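Long-range contacts in cephalosporin hydroxylase CMCI (Streptomyces clavuligerus, PDB 2BM8), which probably takes part in cephamycin biosynthesis, in the hydroxylation of the cephalosporin nucleus that precedes its methylation, and has a Rossmann-like methyltransferase fold: residues B[80-89]-B[151-161]; B[91-100]-B[121-132]. The protein carries 3 engineered substitutions. All blocks are in the same frame, centred on the assembly; numbering follows the deposited sequence.

Both contacts belong to the Rossmann-like domain of the chain, their centres about 15 Å apart. Contact 1 pairs strands 84-88 and 155-159 in the middle of the sheet; contact 2 sets the start of helix 94-106, which follows strand 84-88 in the chain, against the loop leading to edge strand 132-136. The two meet where this helix covers the sheet: Phe99 CZ lies 3.6 Å from Ile158 CD1, and Leu96 CD1 lies 3.6 Å from Glu87 CB. Strand 84-88, the glycine-containing turn and the helix are laid out as in methyltransferases of this fold, where that turn borders the cofactor site; this entry is an apo structure.

Contact 1: residues B[80-89]-B[151-161]; sequences LRPRTIVELG and MAHPLIFIDNA. Engineered in segment 151-161: Asn160 (natural residue Asp).
Strands 84-88 and 155-159 run side by side in the same direction, their axes 4.8 Å apart and only 6° from parallel, with Thr84 opposite Leu155 and Leu88 opposite Asp159. Alternating backbone bonds join them, from Thr84 N to Pro154 O at one end to Asn160 N and Leu88 O at the other. A cis peptide precedes Pro154, whose CB sits 3.6 Å from Leu80 CD2. Ala152 CB lies over the centre of the Arg83 guanidinium, 3.7 Å above its plane. Thr84 has OG1 beside its own backbone N (chi1 -50°) and gives a hydrogen bond of 2.6 Å from OG1 to Ala152 O, tilted from the carbonyl plane, while its CB rests 3.7 Å from Leu155 CD1. A valine here would probably leave Ala152 O without this donor and residues 151-153 less firmly tied to the strand. Further along, Val86 CG1 meets the Phe157 ring at CD1, 4.1 Å away; the Phe183 ring meets it with its plane almost parallel. On the face of Ile85 and Ile158, the bent Glu87 side chain brings OE1 to ND2 of the engineered Asn160, at a doubtfully short 2.5 Å. The contact thus joins a hydrophobic sheet centre to polar C-terminal strand ends, where the buried Glu87 carboxylate forms a salt bridge through OE2 with Lys65, and the amide beside it belongs to the engineered residue.

Contact 2: residues B[91-100]-B[121-132]; sequences YNGGSLAWFR and RCQIPASDMENI
Arg100 reaches from helix 94-106 into the loop 128-131 and grips it through both terminal nitrogens. Its CG stands anti to the backbone N (chi1 -168°), and bends at chi2 and chi3 turn the guanidinium along the loop backbone. NH1 gives a 2.8 Å bond to Glu130 O, almost in the guanidinium plane, and NH2 reaches Asp128 O at 3.2 Å, also in that plane, though it comes from above the plane of the carbonyl. The Asp128 carboxylate, turned 58° from the guanidinium, adds a salt bridge of 2.8 Å between OD1 and NH2; its OD2 pairs with Arg59. Ile132 CD1 covers one face of the guanidinium, 3.7 Å from Arg100 CZ, and its CG2 leans toward Leu96 CB. At the other end, the edge of the Tyr91 ring points into the face of the Arg121 guanidinium, CD1 to CZ 3.9 Å, the planes 85° apart. Between these ends, Gln123 N bonds to Asn92 O at 2.7 Å, and Ile124 CD1 packs against Gly93 O and Leu96 CB. Gly93, the N-cap residue, sits close against Ile124 CD1 and Cys122 SG, with a positive phi that suits glycine. A glycine-containing turn between strand 84-88 of the central sheet and the following helix, flanked by the loop after strand 111-116, is characteristic of Rossmann-like methyltransferases.

Contact 1: residues B[80-89]-B[151-161]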
loop_
_atom_site.group_PDB
_atom_site.type_symbol
_atom_site.label_atom_id
_atom_site.label_comp_id
_atom_site.label_asym_id
_atom_site.label_seq_id
_atom_site.Cartn_x
_atom_site.Cartn_y
_atom_site.Cartn_z
ATOM N N LEU B 80 -31.529 -19.010 -2.822
ATOM C CA LEU B 80 -31.955 -20.176 -2.024
ATOM C C LEU B 80 -33.444 -20.127 -1.592
ATOM O O LEU B 80 -34.131 -21.152 -1.537
ATOM C CB LEU B 80 -31.075 -20.246 -0.779
ATOM C CG LEU B 80 -30.601 -21.566 -0.159
ATOM C CD1 LEU B 80 -30.851 -21.515 1.364
ATOM C CD2 LEU B 80 -31.169 -22.831 -0.790
ATOM N N ARG B 81 -33.927 -18.924 -1.283
ATOM C CA ARG B 81 -35.272 -18.719 -0.747
ATOM C C ARG B 81 -35.490 -19.607 0.477
ATOM O O ARG B 81 -36.332 -20.497 0.464
ATOM C CB ARG B 81 -36.345 -18.961 -1.825
ATOM C CG ARG B 81 -36.201 -18.024 -3.021
ATOM C CD ARG B 81 -37.220 -18.240 -4.125
ATOM N NE ARG B 81 -38.583 -18.007 -3.663
ATOM C CZ ARG B 81 -39.110 -16.815 -3.409
ATOM N NH1 ARG B 81 -38.410 -15.701 -3.568
ATOM N NH2 ARG B 81 -40.362 -16.732 -2.996
ATOM N N PRO B 82 -34.724 -19.360 1.533
ATOM C CA PRO B 82 -34.813 -20.170 2.746
ATOM C C PRO B 82 -36.135 -19.990 3.473
ATOM O O PRO B 82 -36.591 -18.866 3.617
ATOM C CB PRO B 82 -33.664 -19.637 3.615
ATOM C CG PRO B 82 -33.442 -18.249 3.148
ATOM C CD PRO B 82 -33.724 -18.290 1.667
ATOM N N ARG B 83 -36.736 -21.096 3.899
ATOM C CA ARG B 83 -37.868 -21.066 4.822
ATOM C C ARG B 83 -37.458 -20.793 6.288
ATOM O O ARG B 83 -38.293 -20.393 7.096
ATOM C CB ARG B 83 -38.659 -22.381 4.728
ATOM C CG ARG B 83 -39.518 -22.520 3.457
ATOM C CD ARG B 83 -40.977 -22.091 3.632
ATOM N NE ARG B 83 -41.864 -23.250 3.803
ATOM C CZ ARG B 83 -42.751 -23.418 4.784
ATOM N NH1 ARG B 83 -42.932 -22.502 5.732
ATOM N NH2 ARG B 83 -43.484 -24.523 4.814
ATOM N N THR B 84 -36.186 -21.001 6.635
ATOM C CA THR B 84 -35.728 -20.819 8.012
ATOM C C THR B 84 -34.312 -20.251 8.059
ATOM O O THR B 84 -33.409 -20.797 7.454
ATOM C CB THR B 84 -35.745 -22.163 8.793
ATOM O OG1 THR B 84 -37.005 -22.832 8.646
ATOM C CG2 THR B 84 -35.624 -21.917 10.301
ATOM N N ILE B 85 -34.122 -19.158 8.785
ATOM C CA ILE B 85 -32.789 -18.661 9.075
ATOM C C ILE B 85 -32.548 -18.667 10.579
ATOM O O ILE B 85 -33.313 -18.076 11.324
ATOM C CB ILE B 85 -32.627 -17.258 8.508
ATOM C CG1 ILE B 85 -32.657 -17.322 6.976
ATOM C CG2 ILE B 85 -31.322 -16.630 8.995
ATOM C CD1 ILE B 85 -32.848 -15.985 6.334
ATOM N N VAL B 86 -31.484 -19.349 11.000
ATOM C CA VAL B 86 -31.085 -19.465 12.397
ATOM C C VAL B 86 -29.806 -18.669 12.691
ATOM O O VAL B 86 -28.801 -18.842 12.011
ATOM C CB VAL B 86 -30.781 -20.923 12.746
ATOM C CG1 VAL B 86 -30.381 -21.048 14.208
ATOM C CG2 VAL B 86 -31.980 -21.831 12.442
ATOM N N GLU B 87 -29.854 -17.812 13.712
ATOM C CA GLU B 87 -28.678 -17.097 14.214
ATOM C C GLU B 87 -28.315 -17.642 15.575
ATOM O O GLU B 87 -29.091 -17.501 16.496
ATOM C CB GLU B 87 -28.981 -15.605 14.387
ATOM C CG GLU B 87 -28.616 -14.751 13.190
ATOM C CD GLU B 87 -27.127 -14.492 13.082
ATOM O OE1 GLU B 87 -26.346 -15.210 13.749
ATOM O OE2 GLU B 87 -26.747 -13.559 12.339
ATOM N N LEU B 88 -27.148 -18.262 15.693
ATOM C CA LEU B 88 -26.539 -18.609 16.985
ATOM C C LEU B 88 -25.670 -17.411 17.369
ATOM O O LEU B 88 -24.719 -17.099 16.658
ATOM C CB LEU B 88 -25.661 -19.860 16.832
ATOM C CG LEU B 88 -25.487 -20.906 17.939
ATOM C CD1 LEU B 88 -24.166 -21.606 17.738
ATOM C CD2 LEU B 88 -25.596 -20.364 19.381
ATOM N N GLY B 89 -25.997 -16.743 18.477
ATOM C CA GLY B 89 -25.413 -15.455 18.822
ATOM C C GLY B 89 -26.296 -14.311 18.341
ATOM O O GLY B 89 -26.336 -14.034 17.151
ATOM N N MET B 151 -38.326 -27.455 11.941
ATOM C CA MET B 151 -38.472 -26.301 11.033
ATOM C C MET B 151 -38.327 -26.623 9.548
ATOM O O MET B 151 -37.872 -27.699 9.166
ATOM C CB MET B 151 -37.500 -25.179 11.413
ATOM C CG MET B 151 -37.874 -24.475 12.714
ATOM S SD MET B 151 -39.178 -23.228 12.667
ATOM C CE MET B 151 -40.688 -24.238 12.723
ATOM N N ALA B 152 -38.736 -25.662 8.720
ATOM C CA ALA B 152 -38.836 -25.857 7.275
ATOM C C ALA B 152 -37.531 -25.541 6.545
ATOM O O ALA B 152 -36.638 -24.885 7.077
ATOM C CB ALA B 152 -39.967 -25.014 6.711
ATOM N N HIS B 153 -37.453 -26.027 5.311
ATOM C CA HIS B 153 -36.243 -25.964 4.519
ATOM C C HIS B 153 -36.563 -25.347 3.163
ATOM O O HIS B 153 -37.705 -25.384 2.732
ATOM C CB HIS B 153 -35.672 -27.367 4.357
ATOM C CG HIS B 153 -35.246 -27.999 5.646
ATOM N ND1 HIS B 153 -33.976 -28.494 5.848
ATOM C CD2 HIS B 153 -35.920 -28.215 6.802
ATOM C CE1 HIS B 153 -33.889 -28.994 7.068
ATOM N NE2 HIS B 153 -35.056 -28.840 7.666
ATOM N N PRO B 154 -35.578 -24.781 2.473
ATOM C CA PRO B 154 -34.177 -24.723 2.903
ATOM C C PRO B 154 -33.913 -23.897 4.163
ATOM O O PRO B 154 -34.778 -23.175 4.678
ATOM C CB PRO B 154 -33.473 -24.063 1.707
ATOM C CG PRO B 154 -34.390 -24.195 0.572
ATOM C CD PRO B 154 -35.766 -24.163 1.154
ATOM N N LEU B 155 -32.676 -23.989 4.629
ATOM C CA LEU B 155 -32.303 -23.478 5.931
ATOM C C LEU B 155 -30.889 -22.934 5.926
ATOM O O LEU B 155 -29.975 -23.561 5.402
ATOM C CB LEU B 155 -32.424 -24.608 6.933
ATOM C CG LEU B 155 -32.181 -24.294 8.404
ATOM C CD1 LEU B 155 -33.304 -24.933 9.260
ATOM C CD2 LEU B 155 -30.810 -24.792 8.849
ATOM N N ILE B 156 -30.712 -21.749 6.493
ATOM C CA ILE B 156 -29.382 -21.191 6.701
ATOM C C ILE B 156 -29.122 -21.133 8.209
ATOM O O ILE B 156 -29.860 -20.491 8.940
ATOM C CB ILE B 156 -29.280 -19.780 6.098
ATOM C CG1 ILE B 156 -29.607 -19.807 4.609
ATOM C CG2 ILE B 156 -27.885 -19.183 6.355
ATOM C CD1 ILE B 156 -29.700 -18.425 3.993
ATOM N N PHE B 157 -28.070 -21.813 8.647
ATOM C CA PHE B 157 -27.633 -21.819 10.036
ATOM C C PHE B 157 -26.377 -20.957 10.135
ATOM O O PHE B 157 -25.388 -21.227 9.468
ATOM C CB PHE B 157 -27.337 -23.257 10.470
ATOM C CG PHE B 157 -27.036 -23.404 11.934
ATOM C CD1 PHE B 157 -27.960 -23.999 12.791
ATOM C CD2 PHE B 157 -25.833 -22.939 12.466
ATOM C CE1 PHE B 157 -27.691 -24.134 14.144
ATOM C CE2 PHE B 157 -25.560 -23.059 13.823
ATOM C CZ PHE B 157 -26.488 -23.658 14.665
ATOM N N ILE B 158 -26.409 -19.930 10.971
ATOM C CA ILE B 158 -25.307 -18.969 11.066
ATOM C C ILE B 158 -24.741 -18.956 12.480
ATOM O O ILE B 158 -25.439 -18.630 13.434
ATOM C CB ILE B 158 -25.767 -17.548 10.672
ATOM C CG1 ILE B 158 -26.492 -17.588 9.328
ATOM C CG2 ILE B 158 -24.564 -16.591 10.595
ATOM C CD1 ILE B 158 -27.059 -16.280 8.908
ATOM N N ASP B 159 -23.476 -19.342 12.596
ATOM C CA ASP B 159 -22.743 -19.234 13.846
ATOM C C ASP B 159 -22.098 -17.851 14.032
ATOM O O ASP B 159 -21.226 -17.467 13.270
ATOM C CB ASP B 159 -21.649 -20.291 13.886
ATOM C CG ASP B 159 -20.777 -20.152 15.096
ATOM O OD1 ASP B 159 -19.523 -20.224 14.948
ATOM O OD2 ASP B 159 -21.283 -19.947 16.227
ATOM N N ASN B 160 -22.553 -17.117 15.048
ATOM C CA ASN B 160 -21.891 -15.894 15.536
ATOM C C ASN B 160 -21.386 -16.053 16.981
ATOM O O ASN B 160 -20.908 -15.103 17.568
ATOM C CB ASN B 160 -22.837 -14.684 15.450
ATOM C CG ASN B 160 -22.919 -14.095 14.043
ATOM O OD1 ASN B 160 -21.937 -13.538 13.526
ATOM N ND2 ASN B 160 -24.090 -14.212 13.414
ATOM N N ALA B 161 -21.472 -17.252 17.549
ATOM C CA ALA B 161 -21.078 -17.477 18.946
ATOM C C ALA B 161 -19.699 -18.138 19.073
ATOM O O ALA B 161 -18.872 -17.723 19.879
ATOM C CB ALA B 161 -22.147 -18.311 19.662
#

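Contact 2: residues B[91-100]-B[121-132]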
loop_
_atom_site.group_PDB
_atom_site.type_symbol
_atom_site.label_atom_id
_atom_site.label_comp_id
_atom_site.label_asym_id
_atom_site.label_seq_id
_atom_site.Cartn_x
_atom_site.Cartn_y
_atom_site.Cartn_z
ATOM N N TYR B 91 -27.021 -10.911 20.346
ATOM C CA TYR B 91 -26.689 -9.537 20.799
ATOM C C TYR B 91 -27.917 -8.590 20.802
ATOM O O TYR B 91 -28.839 -8.807 21.570
ATOM C CB TYR B 91 -25.494 -8.961 20.011
ATOM C CG TYR B 91 -24.945 -7.627 20.543
ATOM C CD1 TYR B 91 -24.579 -7.468 21.875
ATOM C CD2 TYR B 91 -24.819 -6.523 19.702
ATOM C CE1 TYR B 91 -24.096 -6.236 22.354
ATOM C CE2 TYR B 91 -24.333 -5.296 20.165
ATOM C CZ TYR B 91 -23.972 -5.157 21.482
ATOM O OH TYR B 91 -23.480 -3.939 21.916
ATOM N N ASN B 92 -27.940 -7.572 19.936
ATOM C CA ASN B 92 -29.021 -6.582 19.910
ATOM C C ASN B 92 -30.211 -6.971 19.031
ATOM O O ASN B 92 -31.271 -6.352 19.127
ATOM C CB ASN B 92 -28.497 -5.223 19.447
ATOM C CG ASN B 92 -28.197 -5.200 17.976
ATOM O OD1 ASN B 92 -27.434 -6.026 17.492
ATOM N ND2 ASN B 92 -28.798 -4.267 17.248
ATOM N N GLY B 93 -30.009 -7.952 18.147
ATOM C CA GLY B 93 -31.088 -8.519 17.356
ATOM C C GLY B 93 -31.287 -7.841 16.014
ATOM O O GLY B 93 -32.219 -8.170 15.269
ATOM N N GLY B 94 -30.405 -6.903 15.699
ATOM C CA GLY B 94 -30.511 -6.124 14.480
ATOM C C GLY B 94 -30.537 -7.035 13.270
ATOM O O GLY B 94 -31.435 -6.938 12.427
ATOM N N SER B 95 -29.587 -7.957 13.199
ATOM C CA SER B 95 -29.495 -8.835 12.051
ATOM C C SER B 95 -30.719 -9.771 11.921
ATOM O O SER B 95 -31.090 -10.158 10.826
ATOM C CB SER B 95 -28.187 -9.623 12.111
ATOM O OG SER B 95 -28.265 -10.568 13.158
ATOM N N LEU B 96 -31.350 -10.132 13.024
ATOM C CA LEU B 96 -32.626 -10.878 12.977
ATOM C C LEU B 96 -33.746 -10.107 12.254
ATOM O O LEU B 96 -34.393 -10.641 11.360
ATOM C CB LEU B 96 -33.115 -11.169 14.390
ATOM C CG LEU B 96 -32.660 -12.423 15.124
ATOM C CD1 LEU B 96 -31.318 -12.934 14.655
ATOM C CD2 LEU B 96 -32.655 -12.135 16.611
ATOM N N ALA B 97 -33.986 -8.865 12.674
ATOM C CA ALA B 97 -34.996 -8.027 12.054
ATOM C C ALA B 97 -34.679 -7.775 10.590
ATOM O O ALA B 97 -35.588 -7.700 9.767
ATOM C CB ALA B 97 -35.116 -6.710 12.783
ATOM N N TRP B 98 -33.391 -7.651 10.270
ATOM C CA TRP B 98 -32.946 -7.425 8.903
ATOM C C TRP B 98 -33.292 -8.635 8.041
ATOM O O TRP B 98 -33.905 -8.485 6.993
ATOM C CB TRP B 98 -31.440 -7.128 8.857
ATOM C CG TRP B 98 -30.933 -6.850 7.476
ATOM C CD1 TRP B 98 -31.115 -5.719 6.762
ATOM C CD2 TRP B 98 -30.197 -7.733 6.643
ATOM N NE1 TRP B 98 -30.519 -5.826 5.529
ATOM C CE2 TRP B 98 -29.952 -7.064 5.431
ATOM C CE3 TRP B 98 -29.703 -9.026 6.799
ATOM C CZ2 TRP B 98 -29.254 -7.640 4.388
ATOM C CZ3 TRP B 98 -28.997 -9.596 5.768
ATOM C CH2 TRP B 98 -28.789 -8.908 4.573
ATOM N N PHE B 99 -32.930 -9.824 8.498
ATOM C CA PHE B 99 -33.242 -11.055 7.769
ATOM C C PHE B 99 -34.744 -11.212 7.552
ATOM O O PHE B 99 -35.176 -11.612 6.474
ATOM C CB PHE B 99 -32.732 -12.293 8.515
ATOM C CG PHE B 99 -31.296 -12.617 8.254
ATOM C CD1 PHE B 99 -30.405 -12.767 9.308
ATOM C CD2 PHE B 99 -30.831 -12.801 6.963
ATOM C CE1 PHE B 99 -29.081 -13.076 9.076
ATOM C CE2 PHE B 99 -29.503 -13.118 6.727
ATOM C CZ PHE B 99 -28.630 -13.249 7.791
ATOM N N ARG B 100 -35.517 -10.916 8.596
ATOM C CA ARG B 100 -36.973 -10.951 8.540
ATOM C C ARG B 100 -37.506 -9.951 7.527
ATOM O O ARG B 100 -38.275 -10.300 6.652
ATOM C CB ARG B 100 -37.571 -10.649 9.917
ATOM C CG ARG B 100 -39.060 -10.938 10.010
ATOM C CD ARG B 100 -39.981 -9.744 9.663
ATOM N NE ARG B 100 -39.531 -8.488 10.270
ATOM C CZ ARG B 100 -39.654 -8.190 11.562
ATOM N NH1 ARG B 100 -40.213 -9.041 12.407
ATOM N NH2 ARG B 100 -39.208 -7.039 12.021
ATOM N N ARG B 121 -29.770 -8.122 25.884
ATOM C CA ARG B 121 -29.351 -6.975 25.071
ATOM C C ARG B 121 -30.226 -6.756 23.826
ATOM O O ARG B 121 -30.000 -5.795 23.094
ATOM C CB ARG B 121 -27.880 -7.105 24.645
ATOM C CG ARG B 121 -26.887 -7.396 25.787
ATOM C CD ARG B 121 -26.413 -8.855 25.856
ATOM N NE ARG B 121 -24.999 -9.026 25.501
ATOM C CZ ARG B 121 -24.487 -10.052 24.802
ATOM N NH1 ARG B 121 -25.249 -11.052 24.348
ATOM N NH2 ARG B 121 -23.183 -10.075 24.551
ATOM N N CYS B 122 -31.221 -7.615 23.594
ATOM C CA CYS B 122 -32.060 -7.522 22.389
ATOM C C CYS B 122 -32.862 -6.236 22.336
ATOM O O CYS B 122 -33.630 -5.962 23.239
ATOM C CB CYS B 122 -33.025 -8.711 22.252
ATOM S SG CYS B 122 -33.825 -8.791 20.609
ATOM N N GLN B 123 -32.680 -5.468 21.261
ATOM C CA GLN B 123 -33.314 -4.158 21.092
ATOM C C GLN B 123 -34.541 -4.179 20.195
ATOM O O GLN B 123 -35.055 -3.123 19.849
ATOM C CB GLN B 123 -32.313 -3.172 20.485
ATOM C CG GLN B 123 -31.065 -2.979 21.319
ATOM C CD GLN B 123 -31.371 -2.291 22.627
ATOM O OE1 GLN B 123 -32.035 -1.259 22.638
ATOM N NE2 GLN B 123 -30.917 -2.865 23.721
ATOM N N ILE B 124 -35.011 -5.354 19.802
ATOM C CA ILE B 124 -36.163 -5.419 18.922
ATOM C C ILE B 124 -37.383 -5.187 19.790
ATOM O O ILE B 124 -37.583 -5.906 20.761
ATOM C CB ILE B 124 -36.272 -6.782 18.196
ATOM C CG1 ILE B 124 -34.987 -7.107 17.419
ATOM C CG2 ILE B 124 -37.464 -6.760 17.253
ATOM C CD1 ILE B 124 -34.916 -8.528 16.909
ATOM N N PRO B 125 -38.184 -4.178 19.478
ATOM C CA PRO B 125 -39.420 -3.956 20.234
ATOM C C PRO B 125 -40.395 -5.108 20.023
ATOM O O PRO B 125 -40.374 -5.754 18.976
ATOM C CB PRO B 125 -39.973 -2.656 19.649
ATOM C CG PRO B 125 -39.285 -2.467 18.343
ATOM C CD PRO B 125 -37.995 -3.190 18.397
ATOM N N ALA B 126 -41.240 -5.367 21.006
ATOM C CA ALA B 126 -42.149 -6.502 20.935
ATOM C C ALA B 126 -43.125 -6.401 19.760
ATOM O O ALA B 126 -43.580 -7.421 19.240
ATOM C CB ALA B 126 -42.907 -6.638 22.239
ATOM N N SER B 127 -43.429 -5.173 19.342
ATOM C CA SER B 127 -44.335 -4.923 18.221
ATOM C C SER B 127 -43.767 -5.273 16.837
ATOM O O SER B 127 -44.526 -5.351 15.864
ATOM C CB SER B 127 -44.743 -3.456 18.212
ATOM O OG SER B 127 -43.594 -2.637 18.190
ATOM N N ASP B 128 -42.447 -5.472 16.756
ATOM C CA ASP B 128 -41.750 -5.727 15.495
ATOM C C ASP B 128 -41.095 -7.116 15.494
ATOM O O ASP B 128 -39.927 -7.273 15.142
ATOM C CB ASP B 128 -40.704 -4.634 15.260
ATOM C CG ASP B 128 -40.057 -4.719 13.885
ATOM O OD1 ASP B 128 -40.769 -4.933 12.875
ATOM O OD2 ASP B 128 -38.827 -4.606 13.719
ATOM N N MET B 129 -41.878 -8.123 15.846
ATOM C CA MET B 129 -41.359 -9.453 16.140
ATOM C C MET B 129 -42.034 -10.586 15.356
ATOM O O MET B 129 -41.792 -11.760 15.622
ATOM C CB MET B 129 -41.502 -9.699 17.641
ATOM C CG MET B 129 -40.420 -10.573 18.232
ATOM S SD MET B 129 -38.804 -9.759 18.455
ATOM C CE MET B 129 -38.211 -10.803 19.685
ATOM N N GLU B 130 -42.873 -10.234 14.387
ATOM C CA GLU B 130 -43.505 -11.216 13.522
ATOM C C GLU B 130 -42.448 -12.071 12.803
ATOM O O GLU B 130 -41.538 -11.544 12.193
ATOM C CB GLU B 130 -44.396 -10.507 12.495
ATOM C CG GLU B 130 -45.362 -11.422 11.750
ATOM C CD GLU B 130 -46.067 -10.716 10.590
ATOM O OE1 GLU B 130 -45.367 -10.092 9.753
ATOM O OE2 GLU B 130 -47.319 -10.789 10.510
ATOM N N ASN B 131 -42.586 -13.388 12.902
ATOM C CA ASN B 131 -41.685 -14.354 12.284
ATOM C C ASN B 131 -40.232 -14.316 12.788
ATOM O O ASN B 131 -39.306 -14.735 12.093
ATOM C CB ASN B 131 -41.787 -14.243 10.757
ATOM C CG ASN B 131 -43.215 -14.500 10.255
ATOM O OD1 ASN B 131 -44.007 -15.186 10.913
ATOM N ND2 ASN B 131 -43.550 -13.938 9.105
ATOM N N ILE B 132 -40.047 -13.816 14.007
ATOM C CA ILE B 132 -38.763 -13.848 14.707
ATOM C C ILE B 132 -39.002 -14.513 16.041
ATOM O O ILE B 132 -39.820 -14.034 16.820
ATOM C CB ILE B 132 -38.224 -12.439 14.979
ATOM C CG1 ILE B 132 -37.970 -11.699 13.672
ATOM C CG2 ILE B 132 -36.951 -12.520 15.842
ATOM C CD1 ILE B 132 -37.630 -10.224 13.849
#